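Local structure of aminotransferase TlmJ (Streptoalloteichus hindustanus, 5UID) at residues V80-I85 / P101-V106; S86-A91 / A331-V336; L286-P291 / Y301-R306. The protein probably acts as a pyridoxal 5'-phosphate-dependent aminotransferase of the DegT/DnrJ/EryC1 family, encoded by the tlmJ gene. One frame throughout, in Å; residues are numbered along the deposited sequence.

Interaction 1 of 3, residues V80-I85 / P101-V106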
# COMPACT_ATOMS: atom_id res chain seq x y z
N VAL A 80 -11.43 21.74 3.78
CA VAL A 80 -9.99 21.68 3.97
C VAL A 80 -9.33 22.55 2.91
O VAL A 80 -9.57 22.36 1.71
CB VAL A 80 -9.45 20.24 3.91
CG1 VAL A 80 -7.94 20.24 4.10
CG2 VAL A 80 -10.12 19.37 4.96
N VAL A 81 -8.51 23.50 3.35
CA VAL A 81 -7.82 24.41 2.45
C VAL A 81 -6.50 23.79 2.03
O VAL A 81 -5.76 23.26 2.87
CB VAL A 81 -7.61 25.78 3.11
CG1 VAL A 81 -6.87 26.71 2.16
CG2 VAL A 81 -8.95 26.39 3.51
N LEU A 82 -6.20 23.86 0.74
CA LEU A 82 -4.94 23.40 0.18
C LEU A 82 -4.70 24.18 -1.10
O LEU A 82 -5.66 24.57 -1.77
CB LEU A 82 -4.94 21.89 -0.09
CG LEU A 82 -5.78 21.29 -1.23
CD1 LEU A 82 -5.42 19.82 -1.42
CD2 LEU A 82 -7.28 21.44 -0.99
N PRO A 83 -3.44 24.44 -1.46
CA PRO A 83 -3.18 25.16 -2.71
C PRO A 83 -3.63 24.35 -3.91
O PRO A 83 -3.63 23.11 -3.90
CB PRO A 83 -1.66 25.35 -2.70
CG PRO A 83 -1.15 24.28 -1.80
CD PRO A 83 -2.20 24.12 -0.74
N SER A 84 -4.05 25.07 -4.96
CA SER A 84 -4.39 24.40 -6.22
C SER A 84 -3.22 23.57 -6.73
O SER A 84 -3.42 22.53 -7.37
CB SER A 84 -4.81 25.44 -7.26
OG SER A 84 -5.19 24.81 -8.47
N ILE A 85 -1.99 24.01 -6.45
CA ILE A 85 -0.80 23.25 -6.82
C ILE A 85 -0.55 22.27 -5.68
O ILE A 85 0.30 22.47 -4.81
CB ILE A 85 0.41 24.15 -7.11
CG1 ILE A 85 0.02 25.24 -8.12
CG2 ILE A 85 1.58 23.33 -7.63
CD1 ILE A 85 -0.54 24.70 -9.42
N PRO A 101 -12.77 19.99 -0.64
CA PRO A 101 -11.45 20.63 -0.80
C PRO A 101 -11.61 22.06 -1.30
O PRO A 101 -12.21 22.30 -2.35
CB PRO A 101 -10.75 19.75 -1.84
CG PRO A 101 -11.59 18.50 -1.96
CD PRO A 101 -12.98 18.92 -1.62
N VAL A 102 -11.07 23.01 -0.54
CA VAL A 102 -11.17 24.43 -0.86
C VAL A 102 -9.79 24.89 -1.31
O VAL A 102 -8.88 25.04 -0.49
CB VAL A 102 -11.68 25.25 0.33
CG1 VAL A 102 -11.71 26.73 -0.03
CG2 VAL A 102 -13.06 24.77 0.75
N PHE A 103 -9.64 25.12 -2.61
CA PHE A 103 -8.33 25.42 -3.17
C PHE A 103 -7.98 26.90 -3.01
O PHE A 103 -8.82 27.78 -3.21
CB PHE A 103 -8.28 25.03 -4.65
CG PHE A 103 -8.48 23.56 -4.89
CD1 PHE A 103 -7.52 22.64 -4.48
CD2 PHE A 103 -9.62 23.09 -5.51
CE1 PHE A 103 -7.70 21.29 -4.69
CE2 PHE A 103 -9.81 21.74 -5.73
CZ PHE A 103 -8.85 20.84 -5.32
N CYS A 104 -6.72 27.16 -2.65
CA CYS A 104 -6.21 28.51 -2.54
C CYS A 104 -5.14 28.74 -3.60
O CYS A 104 -4.59 27.80 -4.19
CB CYS A 104 -5.64 28.79 -1.15
SG CYS A 104 -4.06 27.99 -0.78
N ASP A 105 -4.85 30.02 -3.85
CA ASP A 105 -3.92 30.41 -4.90
C ASP A 105 -2.47 30.21 -4.43
O ASP A 105 -2.20 29.84 -3.29
CB ASP A 105 -4.17 31.86 -5.30
CG ASP A 105 -3.93 32.09 -6.78
OD1 ASP A 105 -3.29 31.23 -7.42
OD2 ASP A 105 -4.38 33.13 -7.30
N VAL A 106 -1.53 30.45 -5.35
CA VAL A 106 -0.11 30.31 -5.07
C VAL A 106 0.64 31.49 -5.68
O VAL A 106 0.16 32.16 -6.60
CB VAL A 106 0.49 28.98 -5.62
CG1 VAL A 106 -0.20 27.78 -4.99
CG2 VAL A 106 0.38 28.94 -7.14

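Interaction 2 of 3, residues S86-A91 / A331-V336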
# COMPACT_ATOMS: atom_id res chain seq x y z
N SER A 86 -1.33 21.19 -5.67
CA SER A 86 -1.17 20.13 -4.69
C SER A 86 -1.25 18.79 -5.41
O SER A 86 -1.76 18.69 -6.52
CB SER A 86 -2.22 20.20 -3.58
OG SER A 86 -2.06 21.35 -2.78
N PHE A 87 -0.74 17.76 -4.75
CA PHE A 87 -0.83 16.41 -5.29
C PHE A 87 -2.28 15.94 -5.27
O PHE A 87 -3.03 16.24 -4.34
CB PHE A 87 0.05 15.45 -4.48
CG PHE A 87 0.01 14.04 -4.97
CD1 PHE A 87 0.56 13.70 -6.20
CD2 PHE A 87 -0.57 13.04 -4.21
CE1 PHE A 87 0.52 12.40 -6.65
CE2 PHE A 87 -0.61 11.73 -4.66
CZ PHE A 87 -0.06 11.41 -5.88
N VAL A 88 -2.67 15.21 -6.32
CA VAL A 88 -4.06 14.80 -6.48
C VAL A 88 -4.53 13.95 -5.30
O VAL A 88 -5.70 14.02 -4.90
CB VAL A 88 -4.25 14.07 -7.82
CG1 VAL A 88 -3.36 12.83 -7.90
CG2 VAL A 88 -5.71 13.69 -8.03
N GLY A 89 -3.62 13.17 -4.71
CA GLY A 89 -3.99 12.33 -3.59
C GLY A 89 -4.38 13.12 -2.35
O GLY A 89 -5.16 12.64 -1.52
N ALA A 90 -3.84 14.33 -2.21
CA ALA A 90 -4.22 15.17 -1.08
C ALA A 90 -5.66 15.63 -1.19
O ALA A 90 -6.40 15.63 -0.20
CB ALA A 90 -3.28 16.38 -0.98
N ALA A 91 -6.09 16.03 -2.39
CA ALA A 91 -7.48 16.43 -2.58
C ALA A 91 -8.42 15.24 -2.50
O ALA A 91 -9.53 15.35 -1.98
CB ALA A 91 -7.64 17.17 -3.91
N ALA A 331 -0.39 19.72 -11.61
CA ALA A 331 -1.51 20.23 -12.38
C ALA A 331 -2.51 20.92 -11.45
O ALA A 331 -2.80 20.40 -10.36
CB ALA A 331 -2.20 19.10 -13.15
N PRO A 332 -3.02 22.09 -11.82
CA PRO A 332 -3.90 22.84 -10.90
C PRO A 332 -5.20 22.09 -10.66
O PRO A 332 -6.01 21.90 -11.57
CB PRO A 332 -4.13 24.16 -11.63
CG PRO A 332 -3.90 23.85 -13.07
CD PRO A 332 -2.84 22.78 -13.11
N LEU A 333 -5.40 21.67 -9.40
CA LEU A 333 -6.57 20.87 -9.06
C LEU A 333 -7.86 21.66 -9.08
O LEU A 333 -8.93 21.07 -9.23
CB LEU A 333 -6.36 20.22 -7.69
CG LEU A 333 -5.23 19.19 -7.62
CD1 LEU A 333 -5.08 18.67 -6.20
CD2 LEU A 333 -5.51 18.05 -8.59
N HIS A 334 -7.79 22.99 -8.94
CA HIS A 334 -9.01 23.78 -8.98
C HIS A 334 -9.63 23.82 -10.37
O HIS A 334 -10.74 24.35 -10.52
CB HIS A 334 -8.74 25.21 -8.48
CG HIS A 334 -8.15 26.11 -9.52
ND1 HIS A 334 -6.82 26.07 -9.88
CD2 HIS A 334 -8.71 27.11 -10.26
CE1 HIS A 334 -6.59 26.99 -10.80
NE2 HIS A 334 -7.71 27.63 -11.05
N LEU A 335 -8.95 23.28 -11.38
CA LEU A 335 -9.50 23.14 -12.71
C LEU A 335 -9.99 21.72 -13.00
O LEU A 335 -10.46 21.45 -14.11
CB LEU A 335 -8.47 23.55 -13.76
CG LEU A 335 -7.95 24.99 -13.64
CD1 LEU A 335 -6.95 25.30 -14.75
CD2 LEU A 335 -9.10 25.98 -13.66
N VAL A 336 -9.89 20.82 -12.03
CA VAL A 336 -10.42 19.46 -12.17
C VAL A 336 -11.88 19.48 -11.71
O VAL A 336 -12.16 19.78 -10.55
CB VAL A 336 -9.59 18.45 -11.36
CG1 VAL A 336 -10.15 17.05 -11.55
CG2 VAL A 336 -8.14 18.51 -11.78
O HOH W 1 -2.08 18.02 -9.22

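Interaction 3 of 3, residues L286-P291 / Y301-R306. With SO4 (sulfate ion), chain H; SO4 (sulfate ion), chain F.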
# COMPACT_ATOMS: atom_id res chain seq x y z
N LEU A 286 13.54 33.56 -20.07
CA LEU A 286 13.55 32.45 -19.13
C LEU A 286 13.80 32.98 -17.72
O LEU A 286 14.58 33.92 -17.54
CB LEU A 286 14.62 31.41 -19.48
CG LEU A 286 14.54 30.07 -18.77
CD1 LEU A 286 13.28 29.34 -19.19
CD2 LEU A 286 15.77 29.23 -19.07
N ARG A 287 13.13 32.39 -16.74
CA ARG A 287 13.28 32.76 -15.34
C ARG A 287 13.62 31.52 -14.53
O ARG A 287 12.80 30.60 -14.43
CB ARG A 287 12.02 33.44 -14.81
CG ARG A 287 11.98 34.94 -15.05
CD ARG A 287 12.89 35.67 -14.08
NE ARG A 287 13.13 37.06 -14.46
CZ ARG A 287 13.82 37.92 -13.72
NH1 ARG A 287 14.34 37.54 -12.56
NH2 ARG A 287 13.99 39.17 -14.14
N CYS A 288 14.82 31.49 -13.96
CA CYS A 288 15.24 30.41 -13.09
C CYS A 288 14.51 30.53 -11.75
O CYS A 288 13.87 31.55 -11.48
CB CYS A 288 16.75 30.45 -12.92
SG CYS A 288 17.66 30.14 -14.46
N PRO A 289 14.56 29.50 -10.91
CA PRO A 289 13.91 29.59 -9.60
C PRO A 289 14.45 30.76 -8.80
O PRO A 289 15.65 31.08 -8.87
CB PRO A 289 14.28 28.25 -8.93
CG PRO A 289 14.48 27.32 -10.07
CD PRO A 289 15.08 28.14 -11.17
N PRO A 290 13.59 31.44 -8.03
CA PRO A 290 14.09 32.51 -7.16
C PRO A 290 14.97 31.93 -6.08
O PRO A 290 14.85 30.75 -5.71
CB PRO A 290 12.80 33.11 -6.58
CG PRO A 290 11.81 32.00 -6.64
CD PRO A 290 12.14 31.23 -7.89
N PRO A 291 15.89 32.72 -5.53
CA PRO A 291 16.82 32.19 -4.53
C PRO A 291 16.10 31.78 -3.26
O PRO A 291 15.02 32.28 -2.93
CB PRO A 291 17.78 33.36 -4.27
CG PRO A 291 16.99 34.57 -4.63
CD PRO A 291 16.11 34.16 -5.78
N TYR A 301 14.21 19.09 -5.30
CA TYR A 301 13.37 18.08 -5.94
C TYR A 301 12.95 18.50 -7.34
O TYR A 301 12.94 17.67 -8.25
CB TYR A 301 12.14 17.80 -5.07
CG TYR A 301 11.26 16.70 -5.60
CD1 TYR A 301 11.79 15.45 -5.91
CD2 TYR A 301 9.90 16.90 -5.79
CE1 TYR A 301 10.99 14.43 -6.40
CE2 TYR A 301 9.08 15.89 -6.27
CZ TYR A 301 9.64 14.66 -6.58
OH TYR A 301 8.84 13.65 -7.07
N PHE A 302 12.58 19.77 -7.53
CA PHE A 302 12.27 20.33 -8.83
C PHE A 302 13.27 21.43 -9.17
O PHE A 302 13.73 22.17 -8.29
CB PHE A 302 10.86 20.95 -8.88
CG PHE A 302 9.75 19.97 -8.70
CD1 PHE A 302 9.83 18.68 -9.21
CD2 PHE A 302 8.60 20.34 -8.02
CE1 PHE A 302 8.79 17.79 -9.04
CE2 PHE A 302 7.56 19.45 -7.84
CZ PHE A 302 7.65 18.18 -8.35
N TYR A 303 13.60 21.53 -10.45
CA TYR A 303 14.21 22.74 -11.00
C TYR A 303 13.24 23.28 -12.05
O TYR A 303 13.25 22.83 -13.20
CB TYR A 303 15.59 22.49 -11.59
CG TYR A 303 16.32 23.78 -11.89
CD1 TYR A 303 17.10 24.39 -10.92
CD2 TYR A 303 16.20 24.39 -13.13
CE1 TYR A 303 17.76 25.58 -11.19
CE2 TYR A 303 16.85 25.58 -13.40
CZ TYR A 303 17.63 26.17 -12.42
OH TYR A 303 18.28 27.35 -12.69
N TRP A 304 12.41 24.24 -11.65
CA TRP A 304 11.36 24.76 -12.50
C TRP A 304 11.81 26.08 -13.12
O TRP A 304 12.32 26.96 -12.43
CB TRP A 304 10.06 24.95 -11.72
CG TRP A 304 10.13 25.99 -10.63
CD1 TRP A 304 9.65 27.27 -10.68
CD2 TRP A 304 10.70 25.83 -9.32
NE1 TRP A 304 9.88 27.91 -9.49
CE2 TRP A 304 10.53 27.05 -8.64
CE3 TRP A 304 11.34 24.77 -8.66
CZ2 TRP A 304 10.97 27.25 -7.33
CZ3 TRP A 304 11.78 24.97 -7.36
CH2 TRP A 304 11.60 26.20 -6.71
N VAL A 305 11.63 26.20 -14.43
CA VAL A 305 11.91 27.43 -15.15
C VAL A 305 10.59 27.98 -15.69
O VAL A 305 9.66 27.22 -15.98
CB VAL A 305 12.92 27.22 -16.29
CG1 VAL A 305 14.30 26.91 -15.72
CG2 VAL A 305 12.46 26.10 -17.21
N ARG A 306 10.52 29.30 -15.81
CA ARG A 306 9.31 29.98 -16.25
C ARG A 306 9.57 30.69 -17.58
O ARG A 306 10.63 31.27 -17.79
CB ARG A 306 8.84 30.99 -15.21
CG ARG A 306 8.26 30.36 -13.95
CD ARG A 306 8.20 31.37 -12.82
NE ARG A 306 9.52 31.59 -12.24
CZ ARG A 306 9.92 32.74 -11.71
NH1 ARG A 306 9.10 33.79 -11.69
NH2 ARG A 306 11.14 32.85 -11.20
S SO4 H . 17.20 34.63 -13.55
O1 SO4 H . 18.12 35.67 -14.03
O2 SO4 H . 17.78 33.98 -12.38
O3 SO4 H . 15.93 35.24 -13.19
O4 SO4 H . 16.99 33.65 -14.60
S SO4 F . 11.18 36.34 -9.95
O1 SO4 F . 11.84 37.64 -9.87
O2 SO4 F . 10.03 36.32 -9.05
O3 SO4 F . 10.73 36.10 -11.32
O4 SO4 F . 12.12 35.30 -9.56
O HOH W 2 11.60 29.57 -12.44

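Interaction 1 of 3, residues V80-I85 / P101-V106
Val80 to Pro83 run beside Pro101 to Cys104 as adjacent parallel strands of a beta-alpha-beta crossover whose connecting helix is 88-95, with 101-104 the outer one within this chain. The axes approach to 4.4 Å with a twist of 37°. Four backbone bonds join the strands in alternation: Val102 N to Val80 O (2.8 Å), Leu82 N to Val102 O, Cys104 N to Leu82 O (2.9 Å) and Ser84 N to Cys104 O.

The dense face carries Leu82, Phe103 and Pro101, with Ile94 of the connecting helix over Leu82 and Pro101. Leu82 and Phe103 lie side by side and point the same way, CD2 of Leu82 meeting CD1 of Phe103 at 3.7 Å. Leu82 reaches there because CG sits between its backbone N and carbonyl carbon (chi1 71°). On the face of Val81 and Val102 the fit is slacker, Val81 CG2 standing 4.3 Å from Val102 CB. Past the strands the side chain of Val106 points toward 80-85, setting CG1 3.6 Å from Pro83 CB.

The looser end is at Asp105, partly exposed and directed away from 80-85. Its carboxylate takes the N-H groups of Gly347 and Ala348 where helix 346-354 begins, and OD1 also accepts its own neighbour, Val106 N, at 2.8 Å.

Interaction 2 of 3, residues S86-A91 / A331-V336
Ala331 meets Ser86 through a single water where the 3-10 turn 333-335 faces the start of helix 88-95, in the alpha/beta core expected of a fold-type I aminotransferase. The two carbonyl oxygens, Ala331 O and Ser86 O, are 4.3 Å apart and both are acceptors. The water therefore gives one hydrogen to each, at 2.7 Å from Ala331 O and 2.8 Å from Ser86 O. Phe236 of the second subunit packs on both Ala331 and Val88, so the dimer partner borders this side.

Pro332 leads into the turn, and Leu333 then supplies nearly all the direct contact. Its CG is anti to the carbonyl carbon (chi1 -66°), and the chain extends from there (chi2 177°) to the first turn of the helix. One branch, CD1, does most of the touching: it lies 3.3 Å from Ser86 O and 3.7 Å from Ala91 CB, and it also passes near Phe87 O. That last oxygen, at the N-cap position, already receives Ala90 N. The other branch, Leu333 CD2, rests alongside Val88, 4.2 Å from Val88 CB. Ser86 OG, by contrast, is engaged by Pro83 O and plays no part in gripping the leucine.

Beyond Leu333 the 3-10 turn carries the chain away from helix 88-95. The His334 ring is held from both nitrogens, ND1 by Ser84 OG and NE2 by Glu349 OE2. Val336 touches Val238 of the second subunit, and its backbone N closes the turn on Leu333 O at 3.0 Å.

Interaction 3 of 3, residues L286-P291 / Y301-R306
Pro289 packs its ring against two aromatic faces of 301-306, giving a pair of CH-pi contacts. CD stands over Tyr303, 3.8 Å from the ring centroid and 26° off its normal, while CB lies 4.0 Å from the centroid of the Trp304 six-membered ring and only 17° off normal. Beside this apolar patch, Arg287 and Arg306 form one antiparallel hydrogen-bonded pair, Arg287 N to Arg306 O (2.9 Å) and Arg306 N to Arg287 O (3.0 Å).

The Arg306 chain bends at chi3 (-76°), which lays a guanidinium face under Arg287 CB and brings NH2 within 3.0 Å of Cys288 O. The group's rotation is fixed further by one sulfate, bound at O3 by Arg306 NH1 (2.9 Å) and at O4 by NH2. A second sulfate receives Cys288 N on O4 at 3.1 Å. Both ions probably come from the crystallisation liquor. A water bridges Arg287 O, Trp304 O and Arg306 NE.

Outside partners orient the rings: Tyr303 OH bonds Asp277 OD1, and Trp304 NE1 bonds Ala109 O. Leu286, whose CD1 meets Val305 CB at 3.6 Å, also packs on helix 366-383. With strand 303-306 paired antiparallel to 355-358, the arrangement is consistent with the small C-terminal domain of fold-type I aminotransferases.

How the interactions relate
Interactions 1 and 2 adjoin, their centres about 8 Å apart, and share the unit formed by strand 79-83, helix 88-95 and strand 100-104. Interaction 1 joins its two strands, whereas interaction 2 sets the loop 331-336 against the helix start. They meet directly: Ser84 O lies 3.0 Å from Leu333 N, and Phe103 packs on Leu333. Interaction 3 stands some 22 Å from interaction 1, centre to centre, with no touch. The chemistry follows place: regular backbone bonding in the buried sheet edge, one leucine and a water at the buried helix start near the subunit interface, and prolines, aromatics, arginines and sulfates in the partly exposed 286-291/301-306 contact.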